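Local coordinates for protein colicin B (Escherichia coli, PDB 1RH1) that kills Escherichia coli and closely related bacteria by forming channels that depolarise the cytoplasmic membrane and so dissipate the energy of the cell, at residues T18-S24 against G258-N264; S62-P66 against V88-W94; I69-D75 against K137-V143; P115-R119 against F308-K312. One frame throughout, in Å; residues are numbered along the deposited sequence.

Overall arrangement
From the N terminus, residues 18-24 open a wide loop that contact 1 closes at 258-264. Contacts 2 and 3 both lie within that loop, and they cross: 69-75 lies between the two halves of contact 2 and pairs with 137-143, beyond it. Both contacts belong to one mixed sheet, and Arg70 and Ile72 also touch contact 2. Contact 4 begins at 115-119, inside the loops of contacts 1 and 3, and ends beyond both, on the long helix 291-340. It therefore crosses them and follows contact 2 in series. Arg119 links it to Gly258 of contact 1, whereas the nearest atoms of contacts 2 and 4 are about 24 Å apart.

Contact 1: residues T18-S24 against G258-N264; sequences TMVVWPS and GYTMSSN
Val20, Val21 and Trp22 pair in parallel register with Thr260, Met261 and Ser262, the two short strand axes approaching to 4.2 Å with 40° between their directions. The first strand is part of the TonB box, the motif by which TonB-dependent colicins engage TonB, and here it forms a two-stranded parallel sheet. Val20 N donates to Tyr259 O at 2.7 Å and Trp22 N to Met261 O at 2.9 Å; the bond from Met261 N to Val20 O is less certain, because that oxygen is placed too close to a neighbour.

Met19 reaches across ahead of the strand. With CG anti to its carbonyl carbon (chi1 -73°) and a bend at chi3, its chain crosses Met261 obliquely, SD lying 3.7 Å from Met261 CE, and its own CE continues to Thr260 O. On the face carrying Val20 and Trp22, the branch methyl Val20 CG2 meets Thr260 CG2 at 3.4 Å, and Trp22 CB rests on Thr260 CB. The indole presents its edge to Ser262 CA, and its ring also touches Ser293 and Ala300 of helix 291-340. That helix grips the second strand as well: Arg297 binds Thr260 O and Glu301 binds Tyr259 N. Past the strands, Ser24 OG is held by Glu287, while Ser24 N makes a weak 3.3 Å bond to Ser263 OG.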
# COMPACT_ATOMS: atom_id res chain seq x y z
N THR A 18 -1.30 -4.65 -1.12
CA THR A 18 -1.28 -3.69 -0.01
C THR A 18 -1.63 -4.30 1.35
O THR A 18 -1.94 -3.57 2.30
CB THR A 18 -2.24 -2.46 -0.24
OG1 THR A 18 -2.48 -2.28 -1.64
CG2 THR A 18 -1.60 -1.18 0.33
N MET A 19 -1.57 -5.63 1.54
CA MET A 19 -1.94 -6.20 2.83
C MET A 19 -0.78 -6.63 3.72
O MET A 19 0.20 -7.22 3.27
CB MET A 19 -2.87 -7.37 2.58
CG MET A 19 -4.24 -6.92 2.15
SD MET A 19 -5.14 -8.29 1.40
CE MET A 19 -5.95 -8.97 2.81
N VAL A 20 -0.90 -6.30 5.02
CA VAL A 20 0.10 -6.66 6.02
C VAL A 20 -0.25 -8.03 6.60
O VAL A 20 -1.42 -8.40 6.58
CB VAL A 20 0.17 -5.60 7.18
CG1 VAL A 20 0.10 -4.19 6.59
CG2 VAL A 20 -0.99 -5.71 8.14
N VAL A 21 0.70 -8.83 7.11
CA VAL A 21 0.35 -10.13 7.65
C VAL A 21 -0.15 -10.14 9.08
O VAL A 21 0.32 -9.45 9.99
CB VAL A 21 1.57 -11.04 7.49
CG1 VAL A 21 1.63 -12.23 8.44
CG2 VAL A 21 1.43 -11.67 6.12
N TRP A 22 -1.21 -10.91 9.27
CA TRP A 22 -1.68 -11.17 10.61
C TRP A 22 -1.16 -12.58 10.81
O TRP A 22 -1.54 -13.49 10.06
CB TRP A 22 -3.20 -11.13 10.70
CG TRP A 22 -3.68 -11.49 12.08
CD1 TRP A 22 -3.46 -10.67 13.15
CD2 TRP A 22 -4.36 -12.63 12.42
NE1 TRP A 22 -3.99 -11.27 14.18
CE2 TRP A 22 -4.54 -12.44 13.79
CE3 TRP A 22 -4.85 -13.77 11.79
CZ2 TRP A 22 -5.21 -13.39 14.55
CZ3 TRP A 22 -5.52 -14.73 12.55
CH2 TRP A 22 -5.69 -14.53 13.92
N PRO A 23 -0.23 -12.80 11.76
CA PRO A 23 0.33 -14.11 12.08
C PRO A 23 -0.82 -14.83 12.74
O PRO A 23 -1.31 -14.37 13.77
CB PRO A 23 1.46 -13.81 13.00
CG PRO A 23 1.74 -12.34 12.80
CD PRO A 23 0.35 -11.79 12.64
N SER A 24 -1.28 -15.90 12.11
CA SER A 24 -2.47 -16.59 12.57
C SER A 24 -2.43 -17.07 14.01
O SER A 24 -1.36 -17.24 14.59
CB SER A 24 -2.75 -17.76 11.65
OG SER A 24 -3.97 -18.39 12.02
N GLY A 258 -9.71 -5.95 2.91
CA GLY A 258 -8.99 -6.02 4.16
C GLY A 258 -7.55 -5.55 4.07
O GLY A 258 -6.96 -5.40 3.01
N TYR A 259 -6.97 -5.29 5.23
CA TYR A 259 -5.59 -4.89 5.36
C TYR A 259 -4.66 -5.98 5.89
O TYR A 259 -3.44 -5.82 5.77
CB TYR A 259 -5.50 -3.69 6.26
CG TYR A 259 -6.05 -2.43 5.65
CD1 TYR A 259 -5.15 -1.47 5.19
CD2 TYR A 259 -7.43 -2.20 5.60
CE1 TYR A 259 -5.62 -0.26 4.69
CE2 TYR A 259 -7.91 -0.99 5.10
CZ TYR A 259 -7.00 -0.03 4.66
OH TYR A 259 -7.45 1.21 4.26
N THR A 260 -5.15 -7.08 6.48
CA THR A 260 -4.28 -8.16 6.95
C THR A 260 -4.55 -9.53 6.31
O THR A 260 -5.70 -9.92 6.20
CB THR A 260 -4.36 -8.37 8.49
OG1 THR A 260 -5.74 -8.46 8.76
CG2 THR A 260 -3.78 -7.28 9.35
N MET A 261 -3.52 -10.27 5.87
CA MET A 261 -3.74 -11.64 5.42
C MET A 261 -3.30 -12.58 6.51
O MET A 261 -2.17 -12.49 6.98
CB MET A 261 -2.96 -11.98 4.13
CG MET A 261 -1.71 -11.16 3.74
SD MET A 261 -1.11 -11.47 2.04
CE MET A 261 -2.50 -10.85 1.11
N SER A 262 -4.22 -13.46 6.95
CA SER A 262 -4.00 -14.51 7.95
C SER A 262 -2.85 -15.40 7.47
O SER A 262 -2.81 -15.73 6.28
CB SER A 262 -5.30 -15.32 8.12
OG SER A 262 -5.21 -16.51 8.89
N SER A 263 -1.90 -15.82 8.32
CA SER A 263 -0.74 -16.54 7.80
C SER A 263 -1.05 -17.91 7.20
O SER A 263 -0.28 -18.42 6.38
CB SER A 263 0.31 -16.73 8.89
OG SER A 263 -0.01 -17.81 9.75
N ASN A 264 -2.19 -18.50 7.59
CA ASN A 264 -2.56 -19.84 7.15
C ASN A 264 -3.53 -19.94 6.00
O ASN A 264 -3.95 -21.04 5.62
CB ASN A 264 -3.09 -20.59 8.36
CG ASN A 264 -2.04 -20.83 9.46
OD1 ASN A 264 -2.40 -20.88 10.63
ND2 ASN A 264 -0.75 -20.99 9.17

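Contact 2: residues S62-P66 against V88-W94; sequences SVLFP and VSVHSPW
A parallel strand pair that runs on into an aromatic cluster joins Val63 and Leu64 to Ser89 and Val90, with Phe65, His91 and Trp94 gathered just beyond. The strand axes lie 4.5 Å apart at 32°. Nearly straight bonds run from Ser89 N to Ser62 O (2.8 Å) and from His91 N to Leu64 O (3.1 Å); a third, from Leu64 N to Ser89 O, is modelled too short for its length to be trusted.

Phe65 is the centre of the cluster. Its CG stands beside the backbone N and anti to the carbonyl carbon (chi1 -54°), which swings the ring over the second segment. Trp94 CE3 lies above one ring face, 3.4 Å from Phe65 CZ, and Val63 CG1 lies over the opposite face. The edge of Phe65 is turned to the face of His91 in an offset edge-to-face pair, with planes at 62° and centroids 5.2 Å apart. The imidazole is fixed in its rotation from both ends: ND1 donates in the ring plane to Ser92 O at 2.8 Å, and NE2 bonds to Thr234 O. With a carbonyl oxygen facing each nitrogen, the doubly protonated, cationic form may be favoured. On the sheet face that carries Leu64 and Val88, Leu64 CD2 packs on Val88 CG2 at 3.5 Å.

Strand 87-90 pairs along its other edge with strand 225-228, while Leu64 and Val88 rest on Ile72 of strand 70-73.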
# COMPACT_ATOMS: atom_id res chain seq x y z
N SER A 62 -14.91 -34.64 -0.44
CA SER A 62 -15.90 -33.72 -0.97
C SER A 62 -15.70 -33.40 -2.45
O SER A 62 -14.76 -33.86 -3.08
CB SER A 62 -15.83 -32.45 -0.14
OG SER A 62 -16.96 -31.63 -0.37
N VAL A 63 -16.63 -32.63 -3.02
CA VAL A 63 -16.59 -32.23 -4.43
C VAL A 63 -16.44 -30.72 -4.53
O VAL A 63 -17.20 -29.93 -3.97
CB VAL A 63 -17.89 -32.63 -5.16
CG1 VAL A 63 -17.90 -32.19 -6.60
CG2 VAL A 63 -17.99 -34.13 -5.17
N LEU A 64 -15.46 -30.36 -5.33
CA LEU A 64 -15.17 -28.98 -5.60
C LEU A 64 -15.74 -28.43 -6.91
O LEU A 64 -15.07 -28.47 -7.95
CB LEU A 64 -13.67 -28.88 -5.54
CG LEU A 64 -13.02 -28.09 -4.43
CD1 LEU A 64 -13.73 -28.27 -3.10
CD2 LEU A 64 -11.57 -28.52 -4.40
N PHE A 65 -17.02 -27.95 -6.83
CA PHE A 65 -17.72 -27.26 -7.91
C PHE A 65 -17.32 -25.79 -7.83
O PHE A 65 -17.20 -25.26 -6.72
CB PHE A 65 -19.21 -27.23 -7.78
CG PHE A 65 -19.86 -28.57 -7.60
CD1 PHE A 65 -20.36 -28.92 -6.35
CD2 PHE A 65 -19.98 -29.43 -8.68
CE1 PHE A 65 -20.98 -30.15 -6.18
CE2 PHE A 65 -20.59 -30.67 -8.50
CZ PHE A 65 -21.10 -31.04 -7.25
N PRO A 66 -17.07 -25.06 -8.93
CA PRO A 66 -16.59 -23.69 -8.86
C PRO A 66 -17.64 -22.73 -8.33
O PRO A 66 -18.85 -22.82 -8.63
CB PRO A 66 -16.10 -23.39 -10.27
CG PRO A 66 -16.83 -24.35 -11.18
CD PRO A 66 -17.04 -25.57 -10.30
N VAL A 88 -9.93 -34.25 -2.43
CA VAL A 88 -11.18 -33.66 -2.92
C VAL A 88 -11.41 -33.99 -4.39
O VAL A 88 -10.46 -34.25 -5.12
CB VAL A 88 -11.14 -32.12 -2.77
CG1 VAL A 88 -10.84 -31.77 -1.34
CG2 VAL A 88 -10.04 -31.51 -3.60
N SER A 89 -12.66 -34.01 -4.86
CA SER A 89 -12.95 -34.19 -6.28
C SER A 89 -13.15 -32.84 -6.98
O SER A 89 -13.85 -31.96 -6.47
CB SER A 89 -14.22 -35.02 -6.46
OG SER A 89 -14.46 -35.41 -7.82
N VAL A 90 -12.54 -32.60 -8.15
CA VAL A 90 -12.75 -31.39 -8.94
C VAL A 90 -13.88 -31.66 -9.95
O VAL A 90 -13.84 -32.65 -10.69
CB VAL A 90 -11.42 -31.02 -9.63
CG1 VAL A 90 -11.54 -29.80 -10.47
CG2 VAL A 90 -10.42 -30.59 -8.61
N HIS A 91 -14.95 -30.84 -9.95
CA HIS A 91 -16.03 -31.03 -10.92
C HIS A 91 -16.28 -29.75 -11.72
O HIS A 91 -15.90 -28.65 -11.34
CB HIS A 91 -17.31 -31.43 -10.20
CG HIS A 91 -18.45 -31.92 -11.11
ND1 HIS A 91 -19.21 -31.20 -11.93
CD2 HIS A 91 -18.86 -33.23 -11.20
CE1 HIS A 91 -20.06 -32.03 -12.50
NE2 HIS A 91 -19.84 -33.25 -12.06
N SER A 92 -16.87 -29.94 -12.92
CA SER A 92 -17.21 -28.91 -13.88
C SER A 92 -18.32 -28.03 -13.33
O SER A 92 -18.91 -28.43 -12.32
CB SER A 92 -17.66 -29.58 -15.15
OG SER A 92 -17.19 -28.84 -16.27
N PRO A 93 -18.68 -26.86 -13.87
CA PRO A 93 -19.85 -26.12 -13.44
C PRO A 93 -21.14 -26.91 -13.28
O PRO A 93 -21.59 -27.66 -14.16
CB PRO A 93 -19.95 -25.01 -14.45
CG PRO A 93 -18.50 -24.61 -14.55
CD PRO A 93 -17.82 -25.98 -14.65
N TRP A 94 -21.60 -26.81 -12.03
CA TRP A 94 -22.88 -27.35 -11.59
C TRP A 94 -23.33 -26.60 -10.33
O TRP A 94 -22.51 -26.11 -9.55
CB TRP A 94 -22.74 -28.84 -11.30
CG TRP A 94 -24.01 -29.51 -10.81
CD1 TRP A 94 -24.91 -30.04 -11.69
CD2 TRP A 94 -24.39 -29.66 -9.51
NE1 TRP A 94 -25.88 -30.52 -10.95
CE2 TRP A 94 -25.61 -30.32 -9.65
CE3 TRP A 94 -23.90 -29.34 -8.24
CZ2 TRP A 94 -26.36 -30.67 -8.53
CZ3 TRP A 94 -24.64 -29.68 -7.13
CH2 TRP A 94 -25.86 -30.34 -7.26

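Contact 3: residues I69-D75 against K137-V143; sequences IRRIILD and KIIRLMV
Lys137 lies along the segment 69-75, beside an antiparallel ladder, and each part of its chain meets that segment. CB and CG press on Ile73 CG2, CB at 3.8 Å. A bend at chi2 (-62°) then turns the chain so that CD comes to 3.3 Å from Leu74 O. CE passes Asp75 O, and NZ makes a weak 3.2 Å bond to that same carbonyl while forming its salt bridge with Glu79. A water beside this chain accepts from Ile138 N (2.9 Å) and donates to Leu74 O, bridging the two segments beside the Leu74 N to Ile138 O bond.

The ladder itself has reciprocal bonds between Arg70 and Met142 and between Ile72 and Arg140, followed by Leu74 N to Ile138 O. On one face the extended Arg71 lies obliquely over Ile139, whose CG2 sits 3.9 Å above the centre of the guanidinium plane. On the other, Ile72 CD1 meets Met142 SD at 3.7 Å.

Strand 139-146 is paired on its other edge with strand 281-286, through Leu141 with Val286 and Val143 with Ser284. Ile69 and Leu141 pack against strand 121-128 and Val247, and Ile72 faces Leu64 of strand 62-64.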
# COMPACT_ATOMS: atom_id res chain seq x y z
N ILE A 69 -18.32 -22.97 -1.85
CA ILE A 69 -17.49 -23.20 -0.66
C ILE A 69 -17.80 -24.50 0.05
O ILE A 69 -18.96 -24.90 0.23
CB ILE A 69 -17.67 -22.08 0.39
CG1 ILE A 69 -17.40 -20.73 -0.22
CG2 ILE A 69 -16.68 -22.29 1.52
CD1 ILE A 69 -17.68 -19.60 0.77
N ARG A 70 -16.69 -25.14 0.45
CA ARG A 70 -16.67 -26.42 1.14
C ARG A 70 -15.65 -26.49 2.26
O ARG A 70 -14.50 -26.05 2.20
CB ARG A 70 -16.36 -27.54 0.17
CG ARG A 70 -17.36 -27.71 -0.95
CD ARG A 70 -18.65 -28.34 -0.50
NE ARG A 70 -18.91 -29.41 -1.45
CZ ARG A 70 -19.73 -30.44 -1.23
NH1 ARG A 70 -20.40 -30.57 -0.08
NH2 ARG A 70 -19.84 -31.37 -2.19
N ARG A 71 -16.18 -27.12 3.30
CA ARG A 71 -15.51 -27.38 4.55
C ARG A 71 -14.81 -28.73 4.44
O ARG A 71 -15.41 -29.81 4.44
CB ARG A 71 -16.61 -27.31 5.57
CG ARG A 71 -16.20 -27.46 7.00
CD ARG A 71 -17.36 -26.99 7.85
NE ARG A 71 -16.95 -27.15 9.24
CZ ARG A 71 -16.51 -26.12 9.98
NH1 ARG A 71 -16.42 -24.88 9.48
NH2 ARG A 71 -16.14 -26.34 11.25
N ILE A 72 -13.50 -28.60 4.25
CA ILE A 72 -12.60 -29.74 4.04
C ILE A 72 -11.72 -29.93 5.27
O ILE A 72 -11.13 -28.99 5.82
CB ILE A 72 -11.85 -29.41 2.69
CG1 ILE A 72 -12.83 -29.77 1.61
CG2 ILE A 72 -10.63 -30.24 2.35
CD1 ILE A 72 -12.49 -29.08 0.31
N ILE A 73 -11.73 -31.19 5.74
CA ILE A 73 -11.11 -31.62 6.99
C ILE A 73 -9.82 -32.39 6.78
O ILE A 73 -9.84 -33.34 6.00
CB ILE A 73 -12.15 -32.50 7.75
CG1 ILE A 73 -13.45 -31.77 7.98
CG2 ILE A 73 -11.60 -32.83 9.12
CD1 ILE A 73 -14.52 -32.71 8.56
N LEU A 74 -8.70 -32.07 7.42
CA LEU A 74 -7.45 -32.82 7.25
C LEU A 74 -7.51 -34.10 8.06
O LEU A 74 -7.97 -34.05 9.21
CB LEU A 74 -6.26 -31.98 7.70
CG LEU A 74 -4.86 -32.49 7.49
CD1 LEU A 74 -4.60 -32.75 6.02
CD2 LEU A 74 -3.88 -31.44 7.95
N ASP A 75 -7.07 -35.24 7.51
CA ASP A 75 -7.18 -36.56 8.15
C ASP A 75 -8.62 -36.82 8.63
O ASP A 75 -8.87 -37.27 9.76
CB ASP A 75 -6.22 -36.69 9.37
CG ASP A 75 -4.73 -36.51 9.11
OD1 ASP A 75 -4.05 -35.94 9.97
OD2 ASP A 75 -4.23 -36.95 8.08
N LYS A 137 -9.38 -31.35 14.65
CA LYS A 137 -9.13 -31.34 13.24
C LYS A 137 -8.83 -29.97 12.66
O LYS A 137 -9.26 -28.92 13.15
CB LYS A 137 -10.34 -31.96 12.55
CG LYS A 137 -10.42 -33.46 12.82
CD LYS A 137 -9.19 -34.18 12.26
CE LYS A 137 -9.07 -35.61 12.78
NZ LYS A 137 -10.27 -36.40 12.53
N ILE A 138 -7.96 -30.03 11.64
CA ILE A 138 -7.64 -28.85 10.87
C ILE A 138 -8.58 -28.85 9.68
O ILE A 138 -8.46 -29.62 8.74
CB ILE A 138 -6.18 -28.89 10.43
CG1 ILE A 138 -5.32 -28.69 11.67
CG2 ILE A 138 -5.87 -27.81 9.40
CD1 ILE A 138 -3.84 -28.87 11.35
N ILE A 139 -9.58 -27.99 9.83
CA ILE A 139 -10.59 -27.74 8.82
C ILE A 139 -10.01 -26.63 7.95
O ILE A 139 -9.12 -25.88 8.37
CB ILE A 139 -11.90 -27.28 9.52
CG1 ILE A 139 -12.46 -28.39 10.39
CG2 ILE A 139 -12.97 -26.93 8.50
CD1 ILE A 139 -12.09 -28.20 11.86
N ARG A 140 -10.50 -26.57 6.70
CA ARG A 140 -10.16 -25.52 5.74
C ARG A 140 -11.28 -25.29 4.71
O ARG A 140 -11.78 -26.22 4.09
CB ARG A 140 -8.85 -25.92 5.11
CG ARG A 140 -8.15 -24.62 4.94
CD ARG A 140 -6.81 -24.43 5.62
NE ARG A 140 -6.87 -24.52 7.05
CZ ARG A 140 -5.83 -24.15 7.80
NH1 ARG A 140 -4.72 -23.68 7.24
NH2 ARG A 140 -5.88 -24.29 9.11
N LEU A 141 -11.80 -24.08 4.54
CA LEU A 141 -12.84 -23.78 3.56
C LEU A 141 -12.21 -23.55 2.20
O LEU A 141 -11.40 -22.64 2.03
CB LEU A 141 -13.59 -22.53 3.93
CG LEU A 141 -14.36 -22.59 5.22
CD1 LEU A 141 -14.85 -21.23 5.53
CD2 LEU A 141 -15.57 -23.49 5.09
N MET A 142 -12.55 -24.36 1.22
CA MET A 142 -11.95 -24.20 -0.08
C MET A 142 -12.99 -23.78 -1.08
O MET A 142 -14.14 -24.22 -1.05
CB MET A 142 -11.29 -25.51 -0.50
CG MET A 142 -10.06 -25.86 0.32
SD MET A 142 -9.22 -27.39 -0.12
CE MET A 142 -7.91 -27.18 1.03
N VAL A 143 -12.57 -22.88 -1.97
CA VAL A 143 -13.40 -22.34 -3.05
C VAL A 143 -12.61 -22.50 -4.33
O VAL A 143 -11.40 -22.32 -4.38
CB VAL A 143 -13.70 -20.83 -2.99
CG1 VAL A 143 -15.12 -20.64 -3.46
CG2 VAL A 143 -13.49 -20.24 -1.60
O HOH W 1 -6.56 -32.60 11.56

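Contact 4: residues P115-R119 against F308-K312; sequences PEPSR and FRVKK
Glu116 and Phe308 run antiparallel alongside one another, Glu116 CG lying at the ring edge, 3.7 Å from Phe308 CE2. The glutamate, bent at chi2 (68°), then spreads its carboxylate between two basic side chains of the helix: OE2 makes a salt bridge to Lys312 NZ at 3.2 Å, weak as a hydrogen bond, and OE1 a long one to Arg309 NH2 at 3.7 Å. Arg119 takes the face of the same phenyl ring, its CD in a CH-pi contact 4.2 Å from the centroid and 25° off the normal.

Behind this shell, a type II beta turn brings Glu116 and Arg119 to the same side of the loop. It is closed by a weak bond from Arg119 N to Glu116 O (3.1 Å). The Arg119 guanidinium is held by Glu256, by Gly258 O and by a cation-pi contact with Tyr259. On the helix, the bond from Lys312 N to Phe308 O (2.9 Å) marks the i to i+4 spacing of helix 291-340, which brings both side chains to the face that meets the loop.

With two cations near one carboxylate, Glu116 probably stays ionised. The long and weak bonds suggest only a modest electrostatic grip between the loop and the helix, supplemented by the apolar contacts of Phe308.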
# COMPACT_ATOMS: atom_id res chain seq x y z
N PRO A 115 -13.06 2.20 -3.55
CA PRO A 115 -13.23 2.76 -2.22
C PRO A 115 -12.00 3.53 -1.72
O PRO A 115 -12.03 4.69 -1.26
CB PRO A 115 -13.58 1.55 -1.42
CG PRO A 115 -14.30 0.68 -2.40
CD PRO A 115 -13.34 0.77 -3.55
N GLU A 116 -10.87 2.84 -1.87
CA GLU A 116 -9.59 3.43 -1.54
C GLU A 116 -8.63 3.10 -2.67
O GLU A 116 -8.26 1.95 -2.93
CB GLU A 116 -9.09 2.85 -0.25
CG GLU A 116 -8.01 3.68 0.39
CD GLU A 116 -8.45 5.04 0.93
OE1 GLU A 116 -9.60 5.23 1.35
OE2 GLU A 116 -7.59 5.93 0.94
N PRO A 117 -8.21 4.14 -3.38
CA PRO A 117 -7.23 4.07 -4.44
C PRO A 117 -5.91 3.48 -4.00
O PRO A 117 -5.32 3.84 -2.98
CB PRO A 117 -7.13 5.50 -4.90
CG PRO A 117 -7.39 6.28 -3.65
CD PRO A 117 -8.61 5.53 -3.16
N SER A 118 -5.53 2.58 -4.91
CA SER A 118 -4.35 1.73 -4.94
C SER A 118 -4.51 0.52 -4.04
O SER A 118 -3.53 -0.10 -3.61
CB SER A 118 -3.09 2.49 -4.54
OG SER A 118 -2.92 2.52 -3.13
N ARG A 119 -5.78 0.23 -3.75
CA ARG A 119 -6.13 -0.85 -2.88
C ARG A 119 -7.35 -1.52 -3.44
O ARG A 119 -8.28 -0.83 -3.88
CB ARG A 119 -6.43 -0.32 -1.50
CG ARG A 119 -5.17 -0.32 -0.66
CD ARG A 119 -5.45 -0.13 0.83
NE ARG A 119 -6.44 -1.09 1.26
CZ ARG A 119 -6.15 -2.30 1.73
NH1 ARG A 119 -4.91 -2.76 1.87
NH2 ARG A 119 -7.19 -3.08 1.98
N PHE A 308 -2.30 3.44 7.68
CA PHE A 308 -2.25 3.65 6.24
C PHE A 308 -2.82 5.03 5.92
O PHE A 308 -2.29 5.76 5.10
CB PHE A 308 -3.07 2.59 5.54
CG PHE A 308 -3.33 2.84 4.07
CD1 PHE A 308 -2.31 2.65 3.14
CD2 PHE A 308 -4.59 3.25 3.65
CE1 PHE A 308 -2.55 2.87 1.78
CE2 PHE A 308 -4.81 3.47 2.30
CZ PHE A 308 -3.80 3.28 1.36
N ARG A 309 -3.93 5.31 6.61
CA ARG A 309 -4.65 6.56 6.55
C ARG A 309 -3.76 7.72 6.97
O ARG A 309 -3.80 8.80 6.38
CB ARG A 309 -5.86 6.44 7.47
CG ARG A 309 -6.70 7.67 7.79
CD ARG A 309 -7.15 8.45 6.56
NE ARG A 309 -7.97 7.70 5.62
CZ ARG A 309 -9.07 8.25 5.07
NH1 ARG A 309 -9.46 9.50 5.35
NH2 ARG A 309 -9.77 7.56 4.17
N VAL A 310 -2.95 7.50 8.00
CA VAL A 310 -2.10 8.56 8.46
C VAL A 310 -0.96 8.76 7.48
O VAL A 310 -0.71 9.89 7.10
CB VAL A 310 -1.66 8.17 9.88
CG1 VAL A 310 -0.43 8.92 10.37
CG2 VAL A 310 -2.81 8.55 10.79
N LYS A 311 -0.31 7.70 6.99
CA LYS A 311 0.81 7.82 6.08
C LYS A 311 0.37 8.49 4.80
O LYS A 311 1.08 9.33 4.28
CB LYS A 311 1.37 6.43 5.79
CG LYS A 311 2.53 6.29 4.81
CD LYS A 311 3.02 4.84 4.63
CE LYS A 311 1.92 3.92 4.07
NZ LYS A 311 2.24 2.50 4.20
N LYS A 312 -0.85 8.18 4.36
CA LYS A 312 -1.39 8.70 3.12
C LYS A 312 -1.50 10.21 3.12
O LYS A 312 -0.93 10.84 2.23
CB LYS A 312 -2.76 8.12 2.85
CG LYS A 312 -3.03 7.82 1.38
CD LYS A 312 -4.28 8.50 0.87
CE LYS A 312 -5.46 8.27 1.81
NZ LYS A 312 -6.66 8.95 1.36